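PDB 3I3L: alkylhalidase CmlS from Streptomyces venezuelae, which is a flavin-dependent halogenase of chloramphenicol biosynthesis that holds its FAD through a covalent flavin-aspartate bond. Local coordinates for residues S376-A381 and S388-K393; R394-S399 and L404-W409. All blocks are in the same frame, centred on the assembly; numbering follows the deposited sequence.

Contact 1: residues S376-A381 and S388-K393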
# COMPACT_ATOMS: atom_id res chain seq x y z
N SER A 376 -4.00 14.26 3.96
CA SER A 376 -4.28 15.21 2.88
C SER A 376 -5.64 14.98 2.24
O SER A 376 -6.47 15.87 2.22
CB SER A 376 -3.19 15.12 1.82
OG SER A 376 -2.03 15.72 2.33
N PHE A 377 -5.88 13.77 1.74
CA PHE A 377 -7.17 13.47 1.15
C PHE A 377 -8.35 13.74 2.06
O PHE A 377 -9.31 14.38 1.64
CB PHE A 377 -7.27 12.08 0.54
CG PHE A 377 -6.63 11.98 -0.78
CD1 PHE A 377 -5.25 11.74 -0.88
CD2 PHE A 377 -7.37 12.14 -1.93
CE1 PHE A 377 -4.63 11.67 -2.14
CE2 PHE A 377 -6.77 12.07 -3.17
CZ PHE A 377 -5.39 11.83 -3.27
N TYR A 378 -8.29 13.27 3.31
CA TYR A 378 -9.41 13.55 4.22
C TYR A 378 -9.60 15.09 4.40
O TYR A 378 -10.71 15.58 4.37
CB TYR A 378 -9.27 12.84 5.56
CG TYR A 378 -9.66 11.40 5.52
CD1 TYR A 378 -10.85 11.01 4.98
CD2 TYR A 378 -8.83 10.41 6.01
CE1 TYR A 378 -11.24 9.68 4.95
CE2 TYR A 378 -9.23 9.04 5.98
CZ TYR A 378 -10.42 8.72 5.43
OH TYR A 378 -10.85 7.38 5.36
N THR A 379 -8.50 15.83 4.60
CA THR A 379 -8.59 17.27 4.72
C THR A 379 -9.30 17.96 3.51
O THR A 379 -10.08 18.89 3.71
CB THR A 379 -7.22 17.89 4.99
OG1 THR A 379 -6.70 17.24 6.14
CG2 THR A 379 -7.33 19.41 5.30
N PHE A 380 -9.03 17.49 2.29
CA PHE A 380 -9.66 18.08 1.10
C PHE A 380 -11.13 17.87 1.09
O PHE A 380 -11.90 18.80 0.73
CB PHE A 380 -9.10 17.51 -0.23
CG PHE A 380 -7.65 17.77 -0.42
CD1 PHE A 380 -7.08 18.95 0.09
CD2 PHE A 380 -6.84 16.87 -1.10
CE1 PHE A 380 -5.72 19.20 -0.07
CE2 PHE A 380 -5.48 17.13 -1.29
CZ PHE A 380 -4.92 18.29 -0.77
N ALA A 381 -11.56 16.68 1.47
CA ALA A 381 -13.02 16.45 1.54
C ALA A 381 -13.69 17.22 2.67
O ALA A 381 -14.88 17.53 2.58
CB ALA A 381 -13.34 14.99 1.67
N SER A 388 -18.91 16.79 11.00
CA SER A 388 -19.22 15.59 11.77
C SER A 388 -17.99 15.05 12.47
O SER A 388 -16.86 15.41 12.13
CB SER A 388 -19.87 14.52 10.85
OG SER A 388 -18.87 13.96 10.01
N GLU A 389 -18.18 14.20 13.48
CA GLU A 389 -17.06 13.53 14.16
C GLU A 389 -16.13 12.74 13.18
O GLU A 389 -14.92 12.75 13.32
CB GLU A 389 -17.54 12.59 15.27
CG GLU A 389 -16.38 12.17 16.20
CD GLU A 389 -16.83 11.51 17.50
OE1 GLU A 389 -15.96 11.20 18.35
OE2 GLU A 389 -18.07 11.35 17.71
N PHE A 390 -16.72 12.15 12.14
CA PHE A 390 -15.90 11.50 11.13
C PHE A 390 -14.83 12.43 10.55
O PHE A 390 -13.66 12.13 10.61
CB PHE A 390 -16.74 10.90 9.98
CG PHE A 390 -15.90 10.06 9.05
CD1 PHE A 390 -15.66 8.71 9.31
CD2 PHE A 390 -15.28 10.65 7.94
CE1 PHE A 390 -14.82 7.94 8.47
CE2 PHE A 390 -14.45 9.85 7.09
CZ PHE A 390 -14.25 8.51 7.37
N TRP A 391 -15.28 13.54 9.97
CA TRP A 391 -14.37 14.46 9.29
C TRP A 391 -13.43 15.17 10.24
O TRP A 391 -12.27 15.39 9.93
CB TRP A 391 -15.15 15.41 8.36
CG TRP A 391 -15.82 14.61 7.28
CD1 TRP A 391 -17.14 14.28 7.21
CD2 TRP A 391 -15.19 13.97 6.19
NE1 TRP A 391 -17.38 13.46 6.10
CE2 TRP A 391 -16.19 13.25 5.47
CE3 TRP A 391 -13.88 13.88 5.78
CZ2 TRP A 391 -15.91 12.48 4.35
CZ3 TRP A 391 -13.60 13.11 4.65
CH2 TRP A 391 -14.60 12.42 3.95
N ARG A 392 -13.93 15.49 11.41
CA ARG A 392 -13.21 16.23 12.43
C ARG A 392 -12.06 15.39 13.01
O ARG A 392 -11.01 15.92 13.37
CB ARG A 392 -14.20 16.58 13.57
CG ARG A 392 -13.58 17.18 14.82
CD ARG A 392 -14.69 17.94 15.71
NE ARG A 392 -15.67 17.05 16.29
CZ ARG A 392 -16.94 16.88 15.86
NH1 ARG A 392 -17.76 16.06 16.49
NH2 ARG A 392 -17.43 17.54 14.81
N LYS A 393 -12.29 14.10 13.19
CA LYS A 393 -11.22 13.27 13.70
C LYS A 393 -10.12 13.13 12.66
O LYS A 393 -8.99 12.99 13.02
CB LYS A 393 -11.74 11.87 14.18
CG LYS A 393 -12.75 11.96 15.37
CD LYS A 393 -12.08 12.58 16.63
CE LYS A 393 -12.93 12.47 17.90
NZ LYS A 393 -12.46 11.31 18.74
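Tyr378 meets both Phe390 and Trp391 across this contact, and Ala381, one helical turn further on, meets Trp391 again. The Tyr378 ring leaves its helix with CG anti to the carbonyl carbon (chi1 -80°), which carries one long edge, CD1 and CE1, to the opposing helix. CE1 lies 3.9 Å from CE2 of Phe390. Here the edge of Phe390 is directed at the face of Tyr378 in an offset edge-to-face pair, the centroids 5.8 Å apart and the planes at 79°. CD1 of Tyr378 comes within 3.5 Å of CZ3 of Trp391, which approaches at the edge of the tyrosine ring, near its plane. The hydroxyl at the far end is hydrogen-bonded to Asp321 and to the indole of Trp235, which holds the polar tip of the ring. Ala381 points its methyl at the second helix, and its CB sits 3.5 Å from CZ3 of Trp391, so that one corner of the indole touches both the methyl and the tyrosine. Within the second helix Phe390 CD2 rests 3.6 Å over one indole face, and the Trp391 NE1 is taken up by the carbonyl of Phe231. The axes of 376-381 and 389-393 approach to 9.7 Å at a crossing angle of -131°, a spacing bridged by large rings. This buried aromatic cluster thus packs the end of helix 352-382 against the short helix 389-394 across the loop that joins them; Thr230 of strand 226-231 touches both Ala381 and Trp391, while helix 430-439 packs on Phe377 and Phe380.

Contact 2: residues R394-S399 and L404-W409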
# COMPACT_ATOMS: atom_id res chain seq x y z
N ARG A 394 -10.47 13.19 11.38
CA ARG A 394 -9.51 12.78 10.35
C ARG A 394 -8.81 13.91 9.61
O ARG A 394 -7.71 13.71 9.03
CB ARG A 394 -10.16 11.81 9.37
CG ARG A 394 -10.37 10.46 9.98
CD ARG A 394 -11.54 9.74 9.27
NE ARG A 394 -11.86 8.49 9.94
CZ ARG A 394 -12.57 8.41 11.08
NH1 ARG A 394 -13.05 9.51 11.66
NH2 ARG A 394 -12.85 7.24 11.63
N ARG A 395 -9.41 15.11 9.64
CA ARG A 395 -8.87 16.23 8.89
C ARG A 395 -7.70 16.74 9.66
O ARG A 395 -7.64 16.55 10.84
CB ARG A 395 -9.93 17.34 8.68
CG ARG A 395 -10.26 18.23 9.93
CD ARG A 395 -11.52 19.14 9.65
NE ARG A 395 -12.03 19.69 10.91
CZ ARG A 395 -13.27 19.57 11.40
NH1 ARG A 395 -14.27 18.96 10.73
NH2 ARG A 395 -13.54 20.08 12.61
N ILE A 396 -6.75 17.39 8.98
CA ILE A 396 -5.56 17.86 9.65
C ILE A 396 -5.90 18.89 10.76
O ILE A 396 -6.76 19.78 10.58
CB ILE A 396 -4.57 18.47 8.62
CG1 ILE A 396 -3.73 17.36 8.01
CG2 ILE A 396 -3.65 19.60 9.28
CD1 ILE A 396 -3.14 17.76 6.62
N THR A 397 -5.21 18.75 11.89
CA THR A 397 -5.38 19.59 13.07
C THR A 397 -4.37 20.73 12.98
O THR A 397 -3.20 20.47 12.85
CB THR A 397 -5.03 18.77 14.36
OG1 THR A 397 -6.15 17.96 14.72
CG2 THR A 397 -4.68 19.68 15.56
N GLU A 398 -4.82 21.97 13.06
CA GLU A 398 -3.93 23.15 12.88
C GLU A 398 -4.71 24.43 13.22
O GLU A 398 -5.94 24.39 13.28
CB GLU A 398 -3.44 23.24 11.42
CG GLU A 398 -4.62 23.50 10.41
CD GLU A 398 -4.23 23.31 8.94
OE1 GLU A 398 -5.14 23.24 8.09
OE2 GLU A 398 -3.00 23.26 8.63
N SER A 399 -4.00 25.57 13.40
CA SER A 399 -4.61 26.86 13.79
C SER A 399 -5.77 27.33 12.89
O SER A 399 -5.75 27.05 11.71
CB SER A 399 -3.54 27.97 13.85
OG SER A 399 -3.07 28.33 12.54
N LEU A 404 -7.89 28.39 7.33
CA LEU A 404 -8.46 29.36 6.35
C LEU A 404 -7.48 29.60 5.18
O LEU A 404 -7.86 29.48 4.00
CB LEU A 404 -8.89 30.65 7.07
CG LEU A 404 -10.15 30.48 7.98
CD1 LEU A 404 -10.47 28.98 8.49
CD2 LEU A 404 -10.18 31.47 9.17
N THR A 405 -6.20 29.87 5.48
CA THR A 405 -5.14 29.81 4.45
C THR A 405 -5.33 28.53 3.63
O THR A 405 -5.38 28.60 2.39
CB THR A 405 -3.68 29.83 5.02
OG1 THR A 405 -3.49 30.97 5.88
CG2 THR A 405 -2.63 29.85 3.88
N ARG A 406 -5.46 27.37 4.30
CA ARG A 406 -5.65 26.09 3.54
C ARG A 406 -6.84 26.01 2.53
O ARG A 406 -6.73 25.30 1.54
CB ARG A 406 -5.51 24.82 4.41
CG ARG A 406 -5.39 23.53 3.56
CD ARG A 406 -5.63 22.27 4.42
NE ARG A 406 -4.64 22.19 5.49
CZ ARG A 406 -3.38 21.79 5.33
NH1 ARG A 406 -2.93 21.41 4.15
NH2 ARG A 406 -2.55 21.79 6.36
N LYS A 407 -7.92 26.78 2.74
CA LYS A 407 -8.75 27.19 1.54
C LYS A 407 -7.98 28.23 0.64
O LYS A 407 -8.45 29.35 0.34
CB LYS A 407 -10.19 27.59 1.86
CG LYS A 407 -10.97 28.06 0.59
CD LYS A 407 -12.24 28.99 0.88
CE LYS A 407 -11.91 30.24 1.75
NZ LYS A 407 -13.08 30.65 2.60
N LYS A 408 -6.72 27.84 0.38
CA LYS A 408 -6.00 27.96 -0.88
C LYS A 408 -6.54 26.83 -1.73
O LYS A 408 -6.22 26.70 -2.90
CB LYS A 408 -4.51 27.67 -0.62
CG LYS A 408 -3.74 26.89 -1.73
CD LYS A 408 -3.83 25.36 -1.58
CE LYS A 408 -2.63 24.69 -2.29
NZ LYS A 408 -2.78 23.17 -2.29
N TRP A 409 -7.32 25.95 -1.09
CA TRP A 409 -7.86 24.80 -1.80
C TRP A 409 -9.00 25.22 -2.73
O TRP A 409 -9.13 24.65 -3.82
CB TRP A 409 -8.28 23.71 -0.81
CG TRP A 409 -9.17 22.68 -1.41
CD1 TRP A 409 -8.79 21.48 -1.98
CD2 TRP A 409 -10.59 22.75 -1.54
NE1 TRP A 409 -9.90 20.81 -2.43
CE2 TRP A 409 -11.01 21.56 -2.17
CE3 TRP A 409 -11.55 23.71 -1.18
CZ2 TRP A 409 -12.35 21.31 -2.45
CZ3 TRP A 409 -12.88 23.46 -1.47
CH2 TRP A 409 -13.26 22.27 -2.09
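Ile396 lays its CD1 over one face of the Arg406 guanidinium, toward the rim and 4.0 Å above the plane, while its other branch, CG2, comes to 3.8 Å from NH2 of Arg406. Glu398 takes the edge of the same group. Its carboxylate is gripped side-on by two nitrogens. NE of Arg406 donates to OE1 of Glu398 over 2.8 Å, nearly straight at 166°. NH2 of Arg406 donates to OE2 of Glu398 over 2.7 Å, more bent at 153°. Both oxygens are met on their syn sides and the two flat groups are only 15° from coplanar, although NH2 reaches OE2 with some tilt. Two bonds in this fork hold the guanidinium against rotation and probably favour the charged form of both partners. Arg406 runs out with CG anti to its N and then bends at chi3, which swings NE round to face OE1. Glu398 is extended beyond CG and delivers its carboxylate from the loop. Arg406 also packs on Phe383. Ser399 is the N-cap of helix 400-406, its OG accepting from the amide of Asp402. The whole is a bidentate carboxylate-guanidinium salt bridge at the protein surface, tying the loop that leads into helix 400-406 to Arg406, eight residues further along the chain than its glutamate partner.

How the contacts relate
Contact 1 and contact 2 follow one another along the chain, their centres 10 Å apart, with helix 389-394 passing into the loop that enters helix 400-406. Thr379 joins them: its OG1 lies 2.8 Å from the backbone N of Ile396, a probable hydrogen bond, and its CG2 packs 3.4 Å from CD of Arg406. Phe380 CD1 meets Trp409 CD1 at 3.7 Å, a second link to segment 404-409. Contact 1 is the one nearer the cofactor, with the Tyr378 side chain about 11 Å from the FAD and about 10 Å from that of Asp297, the covalent flavin attachment; contact 2 lies at the surface, away from the FAD-binding residues.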